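Long-range contacts in transcription termination factor FttA (Methanosarcina mazei, PDB 2XR1), which probably terminates archaeal transcription by cutting nascent RNA at the polymerase exit channel and degrading the released RNA, using two zinc ions: residues Val403-Ile408 with Leu439-Pro444; Ile413-Ala418 with Asn532-Val537. All blocks are in the same frame, centred on the assembly; numbering follows the deposited sequence.

Interaction 1 (Val403-Ile408 with Leu439-Pro444); sequences VVKNTI and LIPEVP
Val-404 opens the contact by laying its CG1 methyl against the branched side chain of Ile-440. CG1 stands anti to the backbone N (chi1 171°), which brings it 3.6 Å from CG2 of Ile-440 and 3.9 Å from Ile-440 CD1. Both arms of the isoleucine thus meet a single methyl, and the two side chains cross at a slant. One residue on, Lys-405 runs its aliphatic stem past the backbone of Leu-439, with CG 4.0 Å from the Leu-439 carbonyl O; this is packing, and no hydrogen bond joins the two segments. A turn beyond Val-404, Ile-408 points its side chain at the loop. Its CG2 lies 3.8 Å from CG of Pro-441, the side chain and the ring sliding past each other in opposite senses, while the other branch reaches Val-443 more loosely, CG1 to CG1 at 4.4 Å. The contact thus joins one side of helix 393-409 to the connection between helix 423-436 and strand 445-448 in the beta-CASP region. Ile-440 also packs on Leu-431 and Ser-434 of helix 423-436, and Pro-444 leads into the parallel sheet through a backbone bond to Val-506.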
ATOM      1  N   VAL B 403       5.662  14.404  47.081  1.00 47.11           N
ATOM      2  CA  VAL B 403       4.972  15.525  46.447  1.00 46.41           C
ATOM      3  C   VAL B 403       3.578  15.689  47.034  1.00 47.12           C
ATOM      4  O   VAL B 403       3.165  16.808  47.358  1.00 48.78           O
ATOM      5  CB  VAL B 403       4.876  15.355  44.961  1.00 44.32           C
ATOM      6  CG1 VAL B 403       3.919  16.349  44.379  1.00 43.32           C
ATOM      7  CG2 VAL B 403       6.266  15.479  44.350  1.00 43.84           C
ATOM      8  N   VAL B 404       2.866  14.583  47.202  1.00 45.77           N
ATOM      9  CA  VAL B 404       1.516  14.647  47.733  1.00 46.52           C
ATOM     10  C   VAL B 404       1.528  15.007  49.221  1.00 48.76           C
ATOM     11  O   VAL B 404       0.737  15.843  49.660  1.00 49.60           O
ATOM     12  CB  VAL B 404       0.730  13.357  47.455  1.00 45.14           C
ATOM     13  CG1 VAL B 404      -0.572  13.374  48.205  1.00 47.07           C
ATOM     14  CG2 VAL B 404       0.452  13.228  45.954  1.00 42.66           C
ATOM     15  N   LYS B 405       2.467  14.434  49.969  1.00 49.67           N
ATOM     16  CA  LYS B 405       2.612  14.756  51.383  1.00 52.58           C
ATOM     17  C   LYS B 405       2.841  16.233  51.565  1.00 54.41           C
ATOM     18  O   LYS B 405       2.142  16.883  52.341  1.00 56.37           O
ATOM     19  CB  LYS B 405       3.782  14.018  52.001  1.00 53.14           C
ATOM     20  CG  LYS B 405       3.885  14.166  53.502  1.00 56.49           C
ATOM     21  CD  LYS B 405       5.334  14.018  53.918  1.00 59.25           C
ATOM     22  CE  LYS B 405       5.488  13.301  55.234  1.00 62.48           C
ATOM     23  NZ  LYS B 405       6.922  13.235  55.607  1.00 65.78           N
ATOM     24  N   ASN B 406       3.822  16.757  50.842  1.00 54.28           N
ATOM     25  CA  ASN B 406       4.179  18.154  50.981  1.00 56.10           C
ATOM     26  C   ASN B 406       2.993  19.025  50.587  1.00 55.76           C
ATOM     27  O   ASN B 406       2.646  19.924  51.335  1.00 58.34           O
ATOM     28  CB  ASN B 406       5.460  18.518  50.193  1.00 55.93           C
ATOM     29  CG  ASN B 406       6.739  17.842  50.752  1.00 57.27           C
ATOM     30  OD1 ASN B 406       6.835  17.515  51.943  1.00 57.06           O
ATOM     31  ND2 ASN B 406       7.734  17.648  49.865  1.00 56.22           N
ATOM     32  N   THR B 407       2.336  18.736  49.467  1.00 53.40           N
ATOM     33  CA  THR B 407       1.172  19.535  49.063  1.00 53.78           C
ATOM     34  C   THR B 407       0.091  19.575  50.140  1.00 56.00           C
ATOM     35  O   THR B 407      -0.528  20.602  50.347  1.00 57.18           O
ATOM     36  CB  THR B 407       0.473  19.012  47.795  1.00 51.67           C
ATOM     37  OG1 THR B 407       1.338  19.103  46.658  1.00 48.50           O
ATOM     38  CG2 THR B 407      -0.762  19.829  47.525  1.00 52.15           C
ATOM     39  N   ILE B 408      -0.163  18.455  50.812  1.00 56.70           N
ATOM     40  CA  ILE B 408      -1.257  18.420  51.777  1.00 58.62           C
ATOM     41  C   ILE B 408      -0.855  19.126  53.065  1.00 62.21           C
ATOM     42  O   ILE B 408      -1.591  19.959  53.591  1.00 64.69           O
ATOM     43  CB  ILE B 408      -1.707  16.981  52.086  1.00 57.59           C
ATOM     44  CG1 ILE B 408      -2.392  16.344  50.875  1.00 54.82           C
ATOM     45  CG2 ILE B 408      -2.653  16.973  53.270  1.00 59.33           C
ATOM     46  CD1 ILE B 408      -3.291  17.267  50.110  1.00 54.37           C
ATOM     47  N   LEU B 439       1.966   7.776  55.648  1.00 58.96           N
ATOM     48  CA  LEU B 439       3.080   8.322  54.879  1.00 57.43           C
ATOM     49  C   LEU B 439       2.606   9.448  53.954  1.00 56.27           C
ATOM     50  O   LEU B 439       3.404  10.234  53.487  1.00 56.42           O
ATOM     51  CB  LEU B 439       3.679   7.190  54.057  1.00 55.48           C
ATOM     52  CG  LEU B 439       5.171   6.930  53.876  1.00 54.85           C
ATOM     53  CD1 LEU B 439       5.956   6.808  55.159  1.00 54.15           C
ATOM     54  CD2 LEU B 439       5.280   5.628  53.048  1.00 53.68           C
ATOM     55  N   ILE B 440       1.317   9.486  53.643  1.00 56.42           N
ATOM     56  CA  ILE B 440       0.618  10.694  53.172  1.00 56.61           C
ATOM     57  C   ILE B 440      -0.448  10.885  54.244  1.00 58.94           C
ATOM     58  O   ILE B 440      -0.804   9.911  54.903  1.00 60.67           O
ATOM     59  CB  ILE B 440      -0.114  10.468  51.823  1.00 54.36           C
ATOM     60  CG1 ILE B 440       0.853  10.105  50.707  1.00 52.69           C
ATOM     61  CG2 ILE B 440      -0.901  11.686  51.387  1.00 54.54           C
ATOM     62  CD1 ILE B 440       0.123   9.711  49.398  1.00 48.36           C
ATOM     63  N   PRO B 441      -0.954  12.114  54.453  1.00 60.28           N
ATOM     64  CA  PRO B 441      -1.996  12.282  55.501  1.00 62.28           C
ATOM     65  C   PRO B 441      -3.373  11.791  55.069  1.00 61.59           C
ATOM     66  O   PRO B 441      -3.693  11.843  53.888  1.00 59.18           O
ATOM     67  CB  PRO B 441      -2.042  13.797  55.719  1.00 63.77           C
ATOM     68  CG  PRO B 441      -0.753  14.310  55.148  1.00 63.58           C
ATOM     69  CD  PRO B 441      -0.447  13.412  53.979  1.00 60.10           C
ATOM     70  N   GLU B 442      -4.187  11.322  56.013  1.00 63.60           N
ATOM     71  CA  GLU B 442      -5.522  10.825  55.661  1.00 63.63           C
ATOM     72  C   GLU B 442      -6.348  11.999  55.123  1.00 63.10           C
ATOM     73  O   GLU B 442      -6.597  12.984  55.817  1.00 65.48           O
ATOM     74  CB  GLU B 442      -6.226  10.107  56.822  1.00 66.18           C
ATOM     75  CG  GLU B 442      -5.285   9.240  57.700  1.00 69.27           C
ATOM     76  CD  GLU B 442      -5.989   8.095  58.438  1.00 71.76           C
ATOM     77  OE1 GLU B 442      -6.988   8.365  59.159  1.00 72.45           O
ATOM     78  OE2 GLU B 442      -5.522   6.928  58.286  1.00 70.92           O
ATOM     79  N   VAL B 443      -6.723  11.873  53.854  1.00 60.42           N
ATOM     80  CA  VAL B 443      -7.335  12.936  53.072  1.00 59.34           C
ATOM     81  C   VAL B 443      -8.077  12.229  51.928  1.00 57.30           C
ATOM     82  O   VAL B 443      -7.697  11.120  51.552  1.00 54.97           O
ATOM     83  CB  VAL B 443      -6.250  13.926  52.532  1.00 58.24           C
ATOM     84  CG1 VAL B 443      -5.737  13.520  51.148  1.00 54.47           C
ATOM     85  CG2 VAL B 443      -6.781  15.293  52.467  1.00 59.13           C
ATOM     86  N   PRO B 444      -9.161  12.835  51.417  1.00 57.87           N
ATOM     87  CA  PRO B 444     -10.007  12.219  50.376  1.00 56.41           C
ATOM     88  C   PRO B 444      -9.373  12.222  49.006  1.00 54.02           C
ATOM     89  O   PRO B 444      -8.948  13.266  48.524  1.00 54.42           O
ATOM     90  CB  PRO B 444     -11.266  13.090  50.358  1.00 58.13           C
ATOM     91  CG  PRO B 444     -10.942  14.317  51.175  1.00 60.35           C
ATOM     92  CD  PRO B 444      -9.816  13.980  52.074  1.00 60.41           C
TER

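Interaction 2 (Ile413-Ala418 with Asn532-Val537); sequences IAVIPA and NTLVFV
Strands 414-417 and 533-536 run parallel, their short axes 4.8 Å apart at closest and 28° from alignment, with Ala-414 beside Thr-533 and Val-415 beside Leu-534. Three backbone bonds make the pairing: Thr-533 N to Ile-413 O, Val-415 N to Thr-533 O at 3.0 Å, and Val-535 N to Val-415 O at 2.9 Å. At the N-terminal end Asn-532 extends it with its side chain. CG, anti to the carbonyl carbon, turns the amide toward the neighbouring strand, and OD1 takes the N-H of Ile-413 at 2.8 Å in an almost straight bond (173° at the hydrogen), the donor tilted 24° from the carbonyl plane. ND2 of the same amide binds Phe-526 O, which holds both ends of the group.

On one face Val-415 CG1 meets Leu-534 CD1 at 3.9 Å. Leu-534 CD1 also touches CD of Pro-417, whose ring stands across the leucine at about a right angle; helix 518-526 covers Val-415 and Pro-417 through Val-519. On the other face Ile-416 lies alongside Val-535, CG1 to CB at 4.0 Å, and its CG2 meets Val-537 CG1 at 3.7 Å, these two side chains crossing nearly at right angles. Lacking an N-H, Pro-417 cannot continue the backbone pairing; its CD instead rests 3.6 Å from Val-535 O.

Both strands are interior to the six-stranded parallel sheet of the beta-CASP region, strand 414-417 also bonding to Ile-507 and Ala-509. Directed bonds from three backbone N-H groups and the Asn-532 amide therefore fix the parallel register up to Pro-417, while mostly apolar packing of buried side chains holds the two faces.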
ATOM      1  N   ILE B 413      -4.113  21.295  47.505  1.00 55.56           N
ATOM      2  CA  ILE B 413      -4.695  20.074  46.997  1.00 53.87           C
ATOM      3  C   ILE B 413      -3.999  19.636  45.692  1.00 50.93           C
ATOM      4  O   ILE B 413      -3.494  20.457  44.924  1.00 50.49           O
ATOM      5  CB  ILE B 413      -6.225  20.210  46.900  1.00 55.36           C
ATOM      6  CG1 ILE B 413      -6.686  21.099  45.751  1.00 56.99           C
ATOM      7  CG2 ILE B 413      -6.774  20.848  48.186  1.00 57.60           C
ATOM      8  CD1 ILE B 413      -8.099  21.784  46.092  1.00 60.69           C
ATOM      9  N   ALA B 414      -3.927  18.333  45.473  1.00 48.26           N
ATOM     10  CA  ALA B 414      -3.082  17.801  44.408  1.00 45.84           C
ATOM     11  C   ALA B 414      -3.950  17.271  43.283  1.00 44.55           C
ATOM     12  O   ALA B 414      -4.627  16.292  43.451  1.00 44.05           O
ATOM     13  CB  ALA B 414      -2.173  16.707  44.963  1.00 44.34           C
ATOM     14  N   VAL B 415      -3.955  17.957  42.147  1.00 44.58           N
ATOM     15  CA  VAL B 415      -4.697  17.510  40.965  1.00 43.54           C
ATOM     16  C   VAL B 415      -3.783  16.612  40.132  1.00 41.42           C
ATOM     17  O   VAL B 415      -2.669  16.974  39.855  1.00 41.32           O
ATOM     18  CB  VAL B 415      -5.191  18.709  40.123  1.00 44.73           C
ATOM     19  CG1 VAL B 415      -5.783  18.244  38.808  1.00 42.92           C
ATOM     20  CG2 VAL B 415      -6.206  19.560  40.937  1.00 46.33           C
ATOM     21  N   ILE B 416      -4.255  15.423  39.792  1.00 40.32           N
ATOM     22  CA  ILE B 416      -3.475  14.434  39.063  1.00 39.03           C
ATOM     23  C   ILE B 416      -4.280  13.953  37.868  1.00 38.51           C
ATOM     24  O   ILE B 416      -5.129  13.091  38.027  1.00 38.15           O
ATOM     25  CB  ILE B 416      -3.197  13.182  39.939  1.00 38.65           C
ATOM     26  CG1 ILE B 416      -2.728  13.576  41.344  1.00 40.05           C
ATOM     27  CG2 ILE B 416      -2.226  12.278  39.261  1.00 36.02           C
ATOM     28  CD1 ILE B 416      -2.007  12.456  42.091  1.00 39.17           C
ATOM     29  N   PRO B 417      -4.057  14.525  36.682  1.00 38.93           N
ATOM     30  CA  PRO B 417      -4.739  14.033  35.508  1.00 38.88           C
ATOM     31  C   PRO B 417      -4.365  12.618  35.221  1.00 37.24           C
ATOM     32  O   PRO B 417      -3.267  12.218  35.507  1.00 36.47           O
ATOM     33  CB  PRO B 417      -4.234  14.927  34.384  1.00 39.12           C
ATOM     34  CG  PRO B 417      -2.996  15.431  34.865  1.00 39.96           C
ATOM     35  CD  PRO B 417      -3.159  15.624  36.334  1.00 39.86           C
ATOM     36  N   ALA B 418      -5.312  11.871  34.675  1.00 37.61           N
ATOM     37  CA  ALA B 418      -5.196  10.434  34.515  1.00 36.49           C
ATOM     38  C   ALA B 418      -6.163   9.978  33.453  1.00 36.53           C
ATOM     39  O   ALA B 418      -7.102  10.660  33.121  1.00 37.67           O
ATOM     40  CB  ALA B 418      -5.541   9.762  35.820  1.00 36.10           C
ATOM     41  N   ASN B 532      -1.269  24.805  45.853  1.00 66.25           N
ATOM     42  CA  ASN B 532      -1.658  23.585  45.148  1.00 62.15           C
ATOM     43  C   ASN B 532      -0.564  23.004  44.271  1.00 59.62           C
ATOM     44  O   ASN B 532       0.475  23.638  44.056  1.00 61.60           O
ATOM     45  CB  ASN B 532      -2.862  23.867  44.261  1.00 62.61           C
ATOM     46  CG  ASN B 532      -4.089  24.229  45.051  1.00 64.99           C
ATOM     47  OD1 ASN B 532      -4.300  23.726  46.155  1.00 63.98           O
ATOM     48  ND2 ASN B 532      -4.914  25.102  44.486  1.00 67.48           N
ATOM     49  N   THR B 533      -0.805  21.800  43.749  1.00 56.03           N
ATOM     50  CA  THR B 533       0.142  21.116  42.891  1.00 52.96           C
ATOM     51  C   THR B 533      -0.519  20.332  41.764  1.00 50.63           C
ATOM     52  O   THR B 533      -1.595  19.757  41.933  1.00 50.05           O
ATOM     53  CB  THR B 533       0.976  20.139  43.695  1.00 51.52           C
ATOM     54  OG1 THR B 533       1.600  20.837  44.777  1.00 54.20           O
ATOM     55  CG2 THR B 533       2.063  19.511  42.815  1.00 49.87           C
ATOM     56  N   LEU B 534       0.148  20.300  40.611  1.00 49.29           N
ATOM     57  CA  LEU B 534      -0.354  19.577  39.469  1.00 47.45           C
ATOM     58  C   LEU B 534       0.629  18.464  39.142  1.00 44.82           C
ATOM     59  O   LEU B 534       1.756  18.757  38.750  1.00 45.16           O
ATOM     60  CB  LEU B 534      -0.500  20.529  38.275  1.00 49.07           C
ATOM     61  CG  LEU B 534      -1.018  19.909  36.970  1.00 47.29           C
ATOM     62  CD1 LEU B 534      -2.476  19.574  37.142  1.00 46.89           C
ATOM     63  CD2 LEU B 534      -0.774  20.863  35.796  1.00 47.76           C
ATOM     64  N   VAL B 535       0.205  17.203  39.269  1.00 42.65           N
ATOM     65  CA  VAL B 535       1.143  16.081  39.224  1.00 40.64           C
ATOM     66  C   VAL B 535       1.043  15.330  37.918  1.00 38.98           C
ATOM     67  O   VAL B 535       0.042  14.692  37.651  1.00 39.18           O
ATOM     68  CB  VAL B 535       0.867  15.110  40.392  1.00 40.10           C
ATOM     69  CG1 VAL B 535       1.969  14.051  40.512  1.00 38.87           C
ATOM     70  CG2 VAL B 535       0.743  15.901  41.711  1.00 42.08           C
ATOM     71  N   PHE B 536       2.070  15.399  37.096  1.00 38.48           N
ATOM     72  CA  PHE B 536       2.120  14.579  35.888  1.00 37.53           C
ATOM     73  C   PHE B 536       2.772  13.223  36.151  1.00 35.92           C
ATOM     74  O   PHE B 536       3.933  13.167  36.512  1.00 36.36           O
ATOM     75  CB  PHE B 536       2.897  15.289  34.787  1.00 38.53           C
ATOM     76  CG  PHE B 536       2.184  16.465  34.210  1.00 40.83           C
ATOM     77  CD1 PHE B 536       1.029  16.298  33.479  1.00 40.67           C
ATOM     78  CD2 PHE B 536       2.679  17.752  34.377  1.00 43.28           C
ATOM     79  CE1 PHE B 536       0.367  17.382  32.947  1.00 42.40           C
ATOM     80  CE2 PHE B 536       2.021  18.837  33.824  1.00 44.09           C
ATOM     81  CZ  PHE B 536       0.870  18.644  33.111  1.00 44.05           C
ATOM     82  N   VAL B 537       2.034  12.143  35.920  1.00 35.12           N
ATOM     83  CA  VAL B 537       2.468  10.802  36.295  1.00 33.97           C
ATOM     84  C   VAL B 537       2.860   9.963  35.097  1.00 33.77           C
ATOM     85  O   VAL B 537       3.274   8.823  35.255  1.00 34.25           O
ATOM     86  CB  VAL B 537       1.390  10.052  37.039  1.00 33.50           C
ATOM     87  CG1 VAL B 537       1.007  10.793  38.329  1.00 34.15           C
ATOM     88  CG2 VAL B 537       0.229   9.855  36.158  1.00 32.77           C
TER

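The two contacts lie in the beta-CASP region with centres about 12 Å apart, and helix 393-409 leads directly into strand 414-417. They meet through Thr-407 and Thr-533, whose OG1 atoms are 2.6 Å apart in a probable hydrogen bond linking the helix to the sheet. Beside it, Val-403 CG1 packs on Thr-533 CG2 at 4.0 Å. Interaction 1 joins the same helix to the 439-444 loop, while interaction 2 pairs two interior strands of the sheet on which that helix rests. Interaction 1 is away from the annotated sites, whereas the C-terminal end of interaction 2 comes nearer the metal centre: the side chain of Val-537 is about 11 Å from that of His-247 and about 13 Å from a bound zinc ion.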